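Local coordinates for DUF1460 domain-containing protein (Legionella pneumophila subsp. pneumophila, PDB 2IM9) that is of unknown function but is probably a cell-wall amidase-like hydrolase related to papain-like cysteine peptidases, at residues D55-I60 / S104-N109; S36-L41 / N109-F114; A80-F85 / D186-Q191; G72-G77 / R87-G92; A172-P177 / T262-S267. All blocks are in the same frame, centred on the assembly; numbering follows the deposited sequence.

How the interactions relate
Along the chain, interaction 4 falls within the span of interaction 1, and that within interaction 2; interaction 3 alternates with all the others, and interaction 5 follows 1, 2 and 4. Interaction 1 joins helices 53-63 and 95-107, interaction 2 helices 27-45 and 111-122; they share N109, centres about 11 Å apart. Interaction 4 meets interaction 2 where Y88 packs on F114. Interaction 3, centred about 12 Å from interaction 4, adds a later loop, R189 bonding to G72. Contacts 1 to 4 thus hold the helical part and its long loop together. Interaction 5 lies across the chain's centre, about 30 Å from interaction 1 between centres, where strand 168-175 ends near the start of strand 264-275.

Interaction 1 of 5, residues D55-I60 / S104-N109; sequences DRISQI and SLALAN
R56 reaches from helix 53-63 to the C-terminal end of helix 95-107 in this helix-helix contact and donates to carbonyls in its last turn. A bend at chi3 (66°) turns the head of R56 onto them. R56 NE makes the main hydrogen bond, 2.8 Å to A106 O, meeting that oxygen in the carbonyl plane on a lone pair. R56 NH2 adds only weak bonds, one to A106 O and one of 3.4 Å to L105 O, which also accepts from Y42 OH. R56 NH1 donates over 2.8 Å to a water, and the same water accepts from N109 ND2. A positive charge here would probably suit the partial negative charge of a helix C-terminus. Next in sequence, I57 places CG1 3.9 Å from A106 CB while its side chain also touches F271 of strand 264-275. One turn beyond R56 comes I60, which straddles two residues with its branches. The longer branch lies over the backbone of A106, with I60 CD1 3.5 Å from A106 CA. The shorter branch turns to the neighbouring leucine, I60 CG2 lying 3.8 Å from L105 CD1.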
# COMPACT_ATOMS: atom_id res chain seq x y z
N ASP A 55 15.73 -0.09 9.62
CA ASP A 55 16.33 -1.42 9.63
C ASP A 55 15.30 -2.50 9.96
O ASP A 55 15.37 -3.60 9.42
CB ASP A 55 17.53 -1.50 10.58
CG ASP A 55 18.80 -0.83 10.00
OD1 ASP A 55 18.86 -0.51 8.78
OD2 ASP A 55 19.76 -0.62 10.77
N ARG A 56 14.36 -2.20 10.84
CA ARG A 56 13.23 -3.12 11.10
C ARG A 56 12.43 -3.38 9.81
O ARG A 56 12.11 -4.52 9.46
CB ARG A 56 12.32 -2.54 12.17
CG ARG A 56 12.91 -2.66 13.58
CD ARG A 56 11.98 -2.08 14.63
NE ARG A 56 10.72 -2.83 14.76
CZ ARG A 56 10.53 -3.88 15.57
NH1 ARG A 56 11.53 -4.35 16.34
NH2 ARG A 56 9.34 -4.47 15.61
N ILE A 57 12.09 -2.30 9.12
CA ILE A 57 11.35 -2.41 7.86
C ILE A 57 12.15 -3.23 6.87
O ILE A 57 11.59 -4.06 6.18
CB ILE A 57 11.03 -1.01 7.27
CG1 ILE A 57 9.98 -0.30 8.12
CG2 ILE A 57 10.59 -1.11 5.76
CD1 ILE A 57 9.88 1.18 7.84
N SER A 58 13.46 -3.00 6.78
CA SER A 58 14.28 -3.76 5.84
C SER A 58 14.30 -5.24 6.19
O SER A 58 14.12 -6.08 5.32
CB SER A 58 15.71 -3.20 5.75
OG SER A 58 16.49 -3.94 4.81
N GLN A 59 14.51 -5.56 7.47
CA GLN A 59 14.57 -6.95 7.91
C GLN A 59 13.26 -7.68 7.72
O GLN A 59 13.24 -8.77 7.18
CB GLN A 59 15.02 -7.00 9.37
CG GLN A 59 16.51 -6.64 9.51
CD GLN A 59 17.01 -6.73 10.94
OE1 GLN A 59 16.44 -7.45 11.77
NE2 GLN A 59 18.09 -6.00 11.24
N ILE A 60 12.16 -7.05 8.13
CA ILE A 60 10.84 -7.68 8.03
C ILE A 60 10.38 -7.82 6.57
O ILE A 60 9.89 -8.87 6.15
CB ILE A 60 9.80 -6.90 8.86
CG1 ILE A 60 10.18 -7.01 10.34
CG2 ILE A 60 8.37 -7.43 8.61
CD1 ILE A 60 9.54 -5.95 11.22
N SER A 104 3.03 -2.64 9.82
CA SER A 104 2.40 -2.98 11.09
C SER A 104 3.27 -3.91 11.93
O SER A 104 3.32 -3.75 13.15
CB SER A 104 1.00 -3.56 10.87
OG SER A 104 0.19 -2.64 10.15
N LEU A 105 3.97 -4.85 11.31
CA LEU A 105 4.95 -5.69 12.05
C LEU A 105 6.09 -4.83 12.58
O LEU A 105 6.52 -4.99 13.72
CB LEU A 105 5.52 -6.82 11.17
CG LEU A 105 4.55 -7.97 10.85
CD1 LEU A 105 5.01 -8.77 9.64
CD2 LEU A 105 4.39 -8.89 12.08
N ALA A 106 6.57 -3.90 11.76
CA ALA A 106 7.72 -3.08 12.15
C ALA A 106 7.38 -2.15 13.30
O ALA A 106 8.23 -1.84 14.13
CB ALA A 106 8.26 -2.28 10.95
N LEU A 107 6.13 -1.69 13.34
CA LEU A 107 5.68 -0.76 14.35
C LEU A 107 5.37 -1.39 15.70
O LEU A 107 5.32 -0.69 16.70
CB LEU A 107 4.42 -0.04 13.87
CG LEU A 107 4.61 1.00 12.78
CD1 LEU A 107 3.22 1.44 12.36
CD2 LEU A 107 5.43 2.18 13.29
N ALA A 108 5.19 -2.71 15.71
CA ALA A 108 4.72 -3.45 16.88
C ALA A 108 5.82 -4.31 17.46
O ALA A 108 6.85 -4.49 16.83
CB ALA A 108 3.53 -4.31 16.49
N ASN A 109 5.57 -4.87 18.66
CA ASN A 109 6.52 -5.74 19.36
C ASN A 109 5.97 -7.11 19.69
O ASN A 109 6.61 -7.89 20.41
CB ASN A 109 6.95 -5.10 20.68
CG ASN A 109 8.00 -4.05 20.50
OD1 ASN A 109 7.87 -2.95 21.02
ND2 ASN A 109 9.08 -4.39 19.80
O HOH W 1 10.03 -6.01 18.05

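Interaction 2 of 5, residues S36-L41 / N109-F114; sequences SSIRKL and NSLESF
Two helices pack here, 27-45 against the first turn of 111-122, through I38 and R39 on one side and L111, E112 and F114 on the other. I38 divides its branches between two partners, crossing both side chains at about a right angle: I38 CG2 meets L111 CD1 at 3.8 Å, while I38 CD1 reaches F114 CE2 at 3.5 Å. R39 bends at chi2 and chi3 so that its guanidinium passes over L111 CB and CD2, and its end meets E112. The salt bridge is end-on: R39 NH2 bonds to E112 OE1 at 2.9 Å on its syn side, and R39 NH1 to E112 OE2 at 3.0 Å from above the carboxylate plane. The two planes are 35° apart. S110 holds the N-cap position, its OG hydrogen-bonded to S113 OG. L105 of helix 95-107 touches both I38 and F114 and closes the apolar cluster. A buried apolar strip flanked by a salt bridge at the more exposed side is a familiar pattern of amphipathic helices packed in a bundle.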
# COMPACT_ATOMS: atom_id res chain seq x y z
N SER A 36 0.92 -18.12 14.46
CA SER A 36 2.08 -18.91 14.85
C SER A 36 3.38 -18.29 14.30
O SER A 36 4.32 -18.10 15.06
CB SER A 36 1.89 -20.38 14.41
OG SER A 36 2.99 -21.17 14.83
N SER A 37 3.39 -17.93 13.02
CA SER A 37 4.57 -17.34 12.37
C SER A 37 4.98 -15.98 12.94
O SER A 37 6.17 -15.71 13.13
CB SER A 37 4.35 -17.22 10.86
OG SER A 37 4.22 -18.49 10.28
N ILE A 38 3.99 -15.14 13.20
CA ILE A 38 4.22 -13.80 13.75
C ILE A 38 4.70 -13.86 15.20
O ILE A 38 5.64 -13.13 15.57
CB ILE A 38 2.97 -12.92 13.57
CG1 ILE A 38 2.76 -12.67 12.06
CG2 ILE A 38 3.13 -11.60 14.31
CD1 ILE A 38 1.36 -12.12 11.68
N ARG A 39 4.07 -14.71 16.01
CA ARG A 39 4.54 -14.93 17.38
C ARG A 39 6.03 -15.26 17.36
O ARG A 39 6.80 -14.68 18.13
CB ARG A 39 3.75 -16.05 18.07
CG ARG A 39 4.19 -16.35 19.49
CD ARG A 39 3.71 -15.25 20.42
NE ARG A 39 2.30 -15.42 20.78
CZ ARG A 39 1.53 -14.44 21.23
NH1 ARG A 39 0.27 -14.69 21.56
NH2 ARG A 39 2.01 -13.20 21.35
N LYS A 40 6.42 -16.20 16.49
CA LYS A 40 7.82 -16.62 16.37
C LYS A 40 8.72 -15.52 15.87
O LYS A 40 9.84 -15.36 16.37
CB LYS A 40 7.97 -17.86 15.47
CG LYS A 40 7.42 -19.14 16.08
CD LYS A 40 7.51 -20.31 15.10
CE LYS A 40 6.69 -21.50 15.60
NZ LYS A 40 7.11 -22.78 14.95
N LEU A 41 8.24 -14.75 14.89
CA LEU A 41 9.01 -13.63 14.37
C LEU A 41 9.43 -12.71 15.51
O LEU A 41 10.61 -12.36 15.62
CB LEU A 41 8.25 -12.85 13.30
CG LEU A 41 8.97 -11.60 12.76
CD1 LEU A 41 10.29 -11.95 12.06
CD2 LEU A 41 8.04 -10.87 11.81
N ASN A 109 5.57 -4.87 18.66
CA ASN A 109 6.52 -5.74 19.36
C ASN A 109 5.97 -7.11 19.69
O ASN A 109 6.61 -7.89 20.41
CB ASN A 109 6.95 -5.10 20.68
CG ASN A 109 8.00 -4.05 20.50
OD1 ASN A 109 7.87 -2.95 21.02
ND2 ASN A 109 9.08 -4.39 19.80
N SER A 110 4.76 -7.41 19.22
CA SER A 110 4.07 -8.63 19.61
C SER A 110 2.95 -8.91 18.63
O SER A 110 2.49 -8.01 17.93
CB SER A 110 3.47 -8.45 21.02
OG SER A 110 2.39 -7.53 21.01
N LEU A 111 2.48 -10.16 18.60
CA LEU A 111 1.32 -10.50 17.76
C LEU A 111 0.13 -9.60 18.09
O LEU A 111 -0.57 -9.11 17.19
CB LEU A 111 0.96 -11.98 17.94
CG LEU A 111 -0.35 -12.45 17.32
CD1 LEU A 111 -0.29 -12.41 15.79
CD2 LEU A 111 -0.70 -13.86 17.81
N GLU A 112 -0.10 -9.36 19.38
CA GLU A 112 -1.26 -8.56 19.82
C GLU A 112 -1.17 -7.10 19.36
O GLU A 112 -2.16 -6.51 18.88
CB GLU A 112 -1.38 -8.62 21.35
CG GLU A 112 -1.65 -10.04 21.90
CD GLU A 112 -0.41 -10.95 22.11
OE1 GLU A 112 0.76 -10.58 21.79
OE2 GLU A 112 -0.63 -12.08 22.60
N SER A 113 0.01 -6.50 19.48
CA SER A 113 0.17 -5.10 19.07
C SER A 113 0.18 -5.02 17.54
O SER A 113 -0.30 -4.04 16.98
CB SER A 113 1.41 -4.45 19.71
OG SER A 113 2.57 -5.23 19.44
N PHE A 114 0.70 -6.06 16.87
CA PHE A 114 0.63 -6.11 15.39
C PHE A 114 -0.82 -6.07 14.91
O PHE A 114 -1.18 -5.34 13.97
CB PHE A 114 1.33 -7.35 14.83
CG PHE A 114 0.85 -7.75 13.45
CD1 PHE A 114 1.29 -7.06 12.32
CD2 PHE A 114 -0.07 -8.78 13.28
CE1 PHE A 114 0.85 -7.40 11.04
CE2 PHE A 114 -0.52 -9.13 12.00
CZ PHE A 114 -0.04 -8.44 10.89

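Interaction 3 of 5, residues A80-F85 / D186-Q191; sequences ARYDQF and DTIRLQ
The guanidinium of R189 lies flat on the ring of F85, their planes only 3° apart, and R189 CZ stands 3.6 Å from the centroid of the F85 ring, a cation-pi stack over the face. D83 takes the edge of the same guanidinium. It is gripped side-on, R189 NE to D83 OD1 at 2.9 Å and R189 NH2 to D83 OD2 at 2.8 Å, although carboxylate and guanidinium are twisted 66° from one another. OD2 is approached on its syn lone pair; OD1 is met from above the carboxylate plane, and from the opposite face it accepts F85 N, which closes an Asx turn. R133 supplies a second positive partner to D83 OD2, and G72 O receives R189 NH1, so the arginine is held at face and edge alike. The two loops, one before helix 95-107 and one before helix 195-209, form a single beta bridge between D83 and R189: R189 N donates to Y82 O and Q84 N to R189 O, the latter 2.8 Å long. Q84 extends its chain beyond CG, Q84 OE1 accepting Q191 N at 2.8 Å while NE2 turns back to A80 O. Q84 CD also rests 3.9 Å from L190 CD2. On the other flank Y82 and I188 lie side by side, pointing the same way, with I188 CD1 at the edge of the tyrosine ring, 3.9 Å from Y82 CD1.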
# COMPACT_ATOMS: atom_id res chain seq x y z
N ALA A 80 -17.20 -12.17 8.01
CA ALA A 80 -17.40 -10.79 7.57
C ALA A 80 -18.63 -10.66 6.66
O ALA A 80 -19.01 -11.62 6.00
CB ALA A 80 -16.15 -10.27 6.86
N ARG A 81 -19.23 -9.48 6.63
CA ARG A 81 -20.47 -9.31 5.87
C ARG A 81 -20.21 -9.34 4.36
O ARG A 81 -20.98 -9.94 3.61
CB ARG A 81 -21.16 -7.99 6.27
CG ARG A 81 -22.50 -7.71 5.52
CD ARG A 81 -23.51 -8.84 5.66
NE ARG A 81 -24.84 -8.42 5.21
CZ ARG A 81 -25.93 -9.18 5.32
NH1 ARG A 81 -25.84 -10.39 5.86
NH2 ARG A 81 -27.09 -8.71 4.90
N TYR A 82 -19.14 -8.67 3.92
CA TYR A 82 -18.91 -8.50 2.47
C TYR A 82 -17.69 -9.23 1.94
O TYR A 82 -17.70 -9.71 0.81
CB TYR A 82 -18.83 -7.01 2.09
CG TYR A 82 -20.02 -6.25 2.61
CD1 TYR A 82 -21.27 -6.38 2.00
CD2 TYR A 82 -19.90 -5.41 3.72
CE1 TYR A 82 -22.40 -5.70 2.51
CE2 TYR A 82 -21.02 -4.72 4.23
CZ TYR A 82 -22.26 -4.88 3.61
OH TYR A 82 -23.37 -4.23 4.11
N ASP A 83 -16.62 -9.29 2.73
CA ASP A 83 -15.36 -9.85 2.24
C ASP A 83 -14.71 -10.68 3.34
O ASP A 83 -14.13 -10.13 4.27
CB ASP A 83 -14.41 -8.73 1.79
CG ASP A 83 -13.15 -9.27 1.11
OD1 ASP A 83 -12.88 -10.51 1.17
OD2 ASP A 83 -12.44 -8.45 0.47
N GLN A 84 -14.83 -12.00 3.21
CA GLN A 84 -14.42 -12.95 4.27
C GLN A 84 -13.01 -13.51 4.06
O GLN A 84 -12.64 -14.54 4.65
CB GLN A 84 -15.46 -14.08 4.38
CG GLN A 84 -16.89 -13.56 4.68
CD GLN A 84 -17.91 -14.68 4.86
OE1 GLN A 84 -17.74 -15.80 4.35
NE2 GLN A 84 -18.99 -14.38 5.57
N PHE A 85 -12.23 -12.82 3.23
CA PHE A 85 -10.80 -13.12 3.17
C PHE A 85 -10.14 -12.75 4.52
O PHE A 85 -10.70 -11.94 5.29
CB PHE A 85 -10.14 -12.37 2.01
CG PHE A 85 -10.00 -13.20 0.76
CD1 PHE A 85 -11.09 -13.90 0.23
CD2 PHE A 85 -8.76 -13.31 0.13
CE1 PHE A 85 -10.97 -14.67 -0.92
CE2 PHE A 85 -8.62 -14.09 -1.04
CZ PHE A 85 -9.75 -14.76 -1.56
N ASP A 186 -18.10 -9.94 -7.73
CA ASP A 186 -16.71 -10.30 -7.40
C ASP A 186 -16.19 -9.58 -6.16
O ASP A 186 -15.26 -10.03 -5.50
CB ASP A 186 -15.77 -10.00 -8.57
CG ASP A 186 -15.82 -11.07 -9.65
OD1 ASP A 186 -16.63 -12.02 -9.55
OD2 ASP A 186 -15.03 -10.92 -10.61
N THR A 187 -16.80 -8.45 -5.84
CA THR A 187 -16.47 -7.75 -4.60
C THR A 187 -16.87 -8.55 -3.36
O THR A 187 -16.22 -8.43 -2.31
CB THR A 187 -17.15 -6.37 -4.56
OG1 THR A 187 -16.44 -5.51 -5.45
CG2 THR A 187 -17.10 -5.76 -3.17
N ILE A 188 -17.93 -9.33 -3.48
CA ILE A 188 -18.47 -10.06 -2.34
C ILE A 188 -17.84 -11.44 -2.29
O ILE A 188 -18.17 -12.31 -3.11
CB ILE A 188 -20.02 -10.20 -2.42
CG1 ILE A 188 -20.67 -8.83 -2.66
CG2 ILE A 188 -20.57 -10.92 -1.15
CD1 ILE A 188 -20.51 -7.84 -1.50
N ARG A 189 -16.95 -11.63 -1.32
CA ARG A 189 -16.17 -12.85 -1.21
C ARG A 189 -16.60 -13.64 0.02
O ARG A 189 -16.24 -13.29 1.15
CB ARG A 189 -14.66 -12.54 -1.21
CG ARG A 189 -14.21 -11.85 -2.51
CD ARG A 189 -12.71 -11.82 -2.64
NE ARG A 189 -12.08 -10.99 -1.62
CZ ARG A 189 -10.78 -10.70 -1.60
NH1 ARG A 189 -9.99 -11.17 -2.56
NH2 ARG A 189 -10.28 -9.94 -0.64
N LEU A 190 -17.40 -14.68 -0.20
CA LEU A 190 -17.97 -15.46 0.89
C LEU A 190 -17.32 -16.84 0.90
O LEU A 190 -17.02 -17.39 -0.15
CB LEU A 190 -19.48 -15.58 0.72
CG LEU A 190 -20.27 -14.26 0.61
CD1 LEU A 190 -21.76 -14.53 0.38
CD2 LEU A 190 -20.03 -13.35 1.82
N GLN A 191 -17.08 -17.39 2.08
CA GLN A 191 -16.35 -18.66 2.16
C GLN A 191 -17.20 -19.82 1.66
O GLN A 191 -16.69 -20.72 0.98
CB GLN A 191 -15.82 -18.90 3.57
CG GLN A 191 -14.86 -17.79 4.01
CD GLN A 191 -13.78 -18.28 4.94
OE1 GLN A 191 -12.88 -19.03 4.54
NE2 GLN A 191 -13.84 -17.85 6.20
O HOH W 2 -13.66 -7.67 -1.93
O HOH W 3 -16.34 -16.95 7.15

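Interaction 4 of 5, residues G72-G77 / R87-G92; sequences GSLGEG and RYRVDG
The backbones of S73 to G77 and R87 to G92 run in opposite directions, closest at G77 and R87, whose CA atoms are 4.8 Å apart, without regular strand structure. At the backbone angles of G77 (phi 102°) a CB would be jammed against the preceding carbonyl O and would also run into R87 NE; its bare CA admits R87 CG to 3.7 Å. The aliphatic part of R87 also runs along E76 O, while its charged end goes on to E31 in a salt bridge. L74 drives its two methyls into the facing backbone: L74 CD1 sits 3.5 Å from R87 O and L74 CD2 3.6 Å from Y88 CA. Both segments belong to the long loop that leads from helix 53-63 into helix 95-107. In clan CA peptidases the nucleophilic cysteine typically starts such a helix, so this loop probably lies close to the active site if that relationship holds here. R89 crosses between the segments with CG between its backbone N and carbonyl carbon (chi1 66°), which carries the chain toward S73. R89 NH1 donates to S73 O at 2.9 Å, on a lone pair and only 1° out of the guanidinium plane. D91 holds the group side-on, with R89 NE to D91 OD1 at 2.7 Å and R89 NH2 to D91 OD2 at 3.0 Å. These bonds fix the guanidinium's rotation, and R89 CD packs 3.8 Å from L74 CD2.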
# COMPACT_ATOMS: atom_id res chain seq x y z
N GLY A 72 -5.71 -9.02 -4.02
CA GLY A 72 -6.75 -8.81 -2.99
C GLY A 72 -6.58 -9.80 -1.84
O GLY A 72 -7.51 -10.52 -1.49
N SER A 73 -5.39 -9.82 -1.26
CA SER A 73 -5.00 -10.85 -0.29
C SER A 73 -5.83 -10.88 0.99
O SER A 73 -5.98 -11.94 1.61
CB SER A 73 -3.53 -10.67 0.10
OG SER A 73 -2.67 -11.29 -0.87
N LEU A 74 -6.32 -9.71 1.41
CA LEU A 74 -6.97 -9.57 2.72
C LEU A 74 -8.40 -9.08 2.59
O LEU A 74 -8.76 -8.38 1.63
CB LEU A 74 -6.19 -8.57 3.60
CG LEU A 74 -4.73 -8.95 3.87
CD1 LEU A 74 -4.05 -7.96 4.84
CD2 LEU A 74 -4.68 -10.36 4.44
N GLY A 75 -9.21 -9.43 3.59
CA GLY A 75 -10.56 -8.93 3.72
C GLY A 75 -10.86 -8.51 5.15
O GLY A 75 -9.97 -8.03 5.88
N GLU A 76 -12.12 -8.67 5.56
CA GLU A 76 -12.53 -8.30 6.91
C GLU A 76 -12.56 -9.50 7.86
O GLU A 76 -12.86 -9.35 9.05
CB GLU A 76 -13.89 -7.59 6.89
CG GLU A 76 -13.79 -6.09 6.59
CD GLU A 76 -13.24 -5.80 5.20
OE1 GLU A 76 -13.94 -6.12 4.20
OE2 GLU A 76 -12.11 -5.27 5.11
N GLY A 77 -12.21 -10.68 7.35
CA GLY A 77 -12.03 -11.86 8.19
C GLY A 77 -13.18 -12.85 8.16
O GLY A 77 -14.19 -12.64 7.47
N ARG A 87 -7.94 -11.41 7.73
CA ARG A 87 -7.53 -10.08 8.17
C ARG A 87 -6.03 -9.82 8.03
O ARG A 87 -5.59 -8.67 7.89
CB ARG A 87 -7.96 -9.90 9.62
CG ARG A 87 -9.47 -9.72 9.68
CD ARG A 87 -10.00 -9.90 11.08
NE ARG A 87 -9.91 -11.29 11.50
CZ ARG A 87 -10.33 -11.73 12.67
NH1 ARG A 87 -10.86 -10.85 13.53
NH2 ARG A 87 -10.23 -13.02 12.96
N TYR A 88 -5.26 -10.90 8.09
CA TYR A 88 -3.80 -10.89 7.84
C TYR A 88 -3.36 -12.31 7.51
O TYR A 88 -4.06 -13.29 7.81
CB TYR A 88 -3.03 -10.37 9.07
CG TYR A 88 -3.45 -11.06 10.35
CD1 TYR A 88 -2.81 -12.24 10.78
CD2 TYR A 88 -4.50 -10.55 11.12
CE1 TYR A 88 -3.20 -12.89 11.95
CE2 TYR A 88 -4.91 -11.18 12.29
CZ TYR A 88 -4.26 -12.35 12.70
OH TYR A 88 -4.66 -12.97 13.86
N ARG A 89 -2.22 -12.42 6.84
CA ARG A 89 -1.71 -13.73 6.42
C ARG A 89 -0.23 -13.64 6.09
O ARG A 89 0.30 -12.54 5.88
CB ARG A 89 -2.48 -14.23 5.19
CG ARG A 89 -2.28 -13.39 3.94
CD ARG A 89 -3.38 -13.61 2.93
NE ARG A 89 -3.44 -15.02 2.47
CZ ARG A 89 -4.37 -15.50 1.64
NH1 ARG A 89 -5.34 -14.73 1.18
NH2 ARG A 89 -4.35 -16.80 1.28
N VAL A 90 0.43 -14.79 6.04
CA VAL A 90 1.87 -14.80 5.70
C VAL A 90 2.18 -15.64 4.47
O VAL A 90 3.35 -15.83 4.13
CB VAL A 90 2.72 -15.30 6.88
CG1 VAL A 90 2.66 -14.29 8.05
CG2 VAL A 90 2.26 -16.70 7.33
N ASP A 91 1.14 -16.14 3.82
CA ASP A 91 1.28 -17.07 2.69
C ASP A 91 1.12 -16.39 1.32
O ASP A 91 1.28 -17.02 0.28
CB ASP A 91 0.27 -18.22 2.81
CG ASP A 91 -1.16 -17.74 2.66
OD1 ASP A 91 -1.49 -16.67 3.20
OD2 ASP A 91 -1.97 -18.42 1.98
N GLY A 92 0.79 -15.10 1.32
CA GLY A 92 0.55 -14.38 0.06
C GLY A 92 0.32 -12.91 0.33
O GLY A 92 -0.12 -12.56 1.43

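Interaction 5 of 5, residues A172-P177 / T262-S267; sequences ALINKP and TELDIS
L173 N donates to E263 OE1 over 2.9 Å, almost straight at 177°, and N175 N donates to T262 OG1 over 3.0 Å. These bonds join the end of strand 168-175 to the approach of strand 264-275, two strands of the antiparallel sheet that do not pair directly, so side-chain oxygens take up backbone N-H groups. The glutamate is met on its anti side, 34° out of the carboxylate plane, and its OE2 is held by R257 in a salt bridge. T262 OG1, anti to its own backbone N (chi1 -173°), donates a hydrogen bond to E263 O, in the carbonyl plane and on a lone pair. A water donates to L173 O and accepts from E263 N, a further link between the two segments. N175 caps helix 176-181 through Q178 N. Outward from these bonds lie carbon contacts. A172 CB rests against D265 CB at 3.8 Å, while D265 OD2 is taken by S217 and S138. I174 CD1 folds back to 3.4 Å from E263 O and 4.1 Å from L264 CD1.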
# COMPACT_ATOMS: atom_id res chain seq x y z
N ALA A 172 -6.48 13.25 -8.94
CA ALA A 172 -7.53 12.43 -9.51
C ALA A 172 -8.78 12.74 -8.72
O ALA A 172 -8.71 12.90 -7.52
CB ALA A 172 -7.19 10.97 -9.38
N LEU A 173 -9.91 12.82 -9.42
CA LEU A 173 -11.17 13.03 -8.72
C LEU A 173 -11.74 11.66 -8.38
O LEU A 173 -12.22 10.94 -9.27
CB LEU A 173 -12.14 13.84 -9.58
CG LEU A 173 -13.42 14.21 -8.84
CD1 LEU A 173 -13.12 15.10 -7.65
CD2 LEU A 173 -14.36 14.90 -9.81
N ILE A 174 -11.62 11.31 -7.10
CA ILE A 174 -12.00 9.98 -6.61
C ILE A 174 -13.46 10.04 -6.20
O ILE A 174 -13.80 10.64 -5.18
CB ILE A 174 -11.16 9.51 -5.38
CG1 ILE A 174 -9.65 9.63 -5.62
CG2 ILE A 174 -11.57 8.08 -4.98
CD1 ILE A 174 -9.09 8.74 -6.70
N ASN A 175 -14.30 9.40 -7.00
CA ASN A 175 -15.75 9.46 -6.81
C ASN A 175 -16.17 8.13 -6.19
O ASN A 175 -16.37 7.15 -6.92
CB ASN A 175 -16.41 9.68 -8.19
CG ASN A 175 -17.92 9.87 -8.10
OD1 ASN A 175 -18.59 9.28 -7.26
ND2 ASN A 175 -18.47 10.69 -9.02
N LYS A 176 -16.26 8.07 -4.86
CA LYS A 176 -16.58 6.80 -4.20
C LYS A 176 -17.95 6.23 -4.62
O LYS A 176 -18.05 5.04 -4.95
CB LYS A 176 -16.45 6.89 -2.68
CG LYS A 176 -15.01 6.88 -2.24
CD LYS A 176 -14.89 6.71 -0.72
CE LYS A 176 -13.42 6.79 -0.32
NZ LYS A 176 -13.22 6.81 1.17
N PRO A 177 -19.01 7.08 -4.63
CA PRO A 177 -20.29 6.49 -5.05
C PRO A 177 -20.27 5.87 -6.45
O PRO A 177 -20.87 4.81 -6.66
CB PRO A 177 -21.27 7.68 -4.97
CG PRO A 177 -20.66 8.57 -3.91
CD PRO A 177 -19.17 8.49 -4.23
N THR A 262 -14.20 5.41 -11.57
CA THR A 262 -13.51 6.59 -11.07
C THR A 262 -12.15 6.80 -11.73
O THR A 262 -11.53 5.85 -12.19
CB THR A 262 -13.34 6.53 -9.52
OG1 THR A 262 -12.80 7.77 -9.05
CG2 THR A 262 -12.44 5.37 -9.10
N GLU A 263 -11.73 8.06 -11.80
CA GLU A 263 -10.32 8.38 -12.06
C GLU A 263 -9.49 7.81 -10.93
O GLU A 263 -9.99 7.62 -9.81
CB GLU A 263 -10.10 9.89 -12.08
CG GLU A 263 -10.81 10.59 -13.19
CD GLU A 263 -10.47 12.07 -13.25
OE1 GLU A 263 -9.77 12.60 -12.32
OE2 GLU A 263 -10.90 12.71 -14.24
N LEU A 264 -8.22 7.55 -11.21
CA LEU A 264 -7.31 7.07 -10.20
C LEU A 264 -5.93 7.71 -10.36
O LEU A 264 -5.62 8.28 -11.42
CB LEU A 264 -7.20 5.54 -10.27
CG LEU A 264 -6.64 4.79 -9.05
CD1 LEU A 264 -7.33 5.20 -7.72
CD2 LEU A 264 -6.79 3.30 -9.30
N ASP A 265 -5.12 7.64 -9.31
CA ASP A 265 -3.84 8.35 -9.30
C ASP A 265 -2.61 7.49 -8.99
O ASP A 265 -1.49 7.88 -9.34
CB ASP A 265 -3.89 9.52 -8.29
CG ASP A 265 -4.56 9.14 -6.96
OD1 ASP A 265 -4.82 7.93 -6.71
OD2 ASP A 265 -4.85 10.07 -6.16
N ILE A 266 -2.80 6.37 -8.30
CA ILE A 266 -1.69 5.54 -7.81
C ILE A 266 -1.93 4.07 -8.18
O ILE A 266 -3.01 3.53 -7.89
CB ILE A 266 -1.51 5.69 -6.27
CG1 ILE A 266 -1.28 7.16 -5.88
CG2 ILE A 266 -0.40 4.75 -5.76
CD1 ILE A 266 -1.23 7.35 -4.39
N SER A 267 -0.94 3.43 -8.81
CA SER A 267 -1.16 2.11 -9.43
C SER A 267 -0.40 0.99 -8.73
O SER A 267 -0.72 -0.21 -8.92
CB SER A 267 -0.74 2.16 -10.91
OG SER A 267 0.59 2.64 -11.05
O HOH W 4 -13.78 10.32 -11.36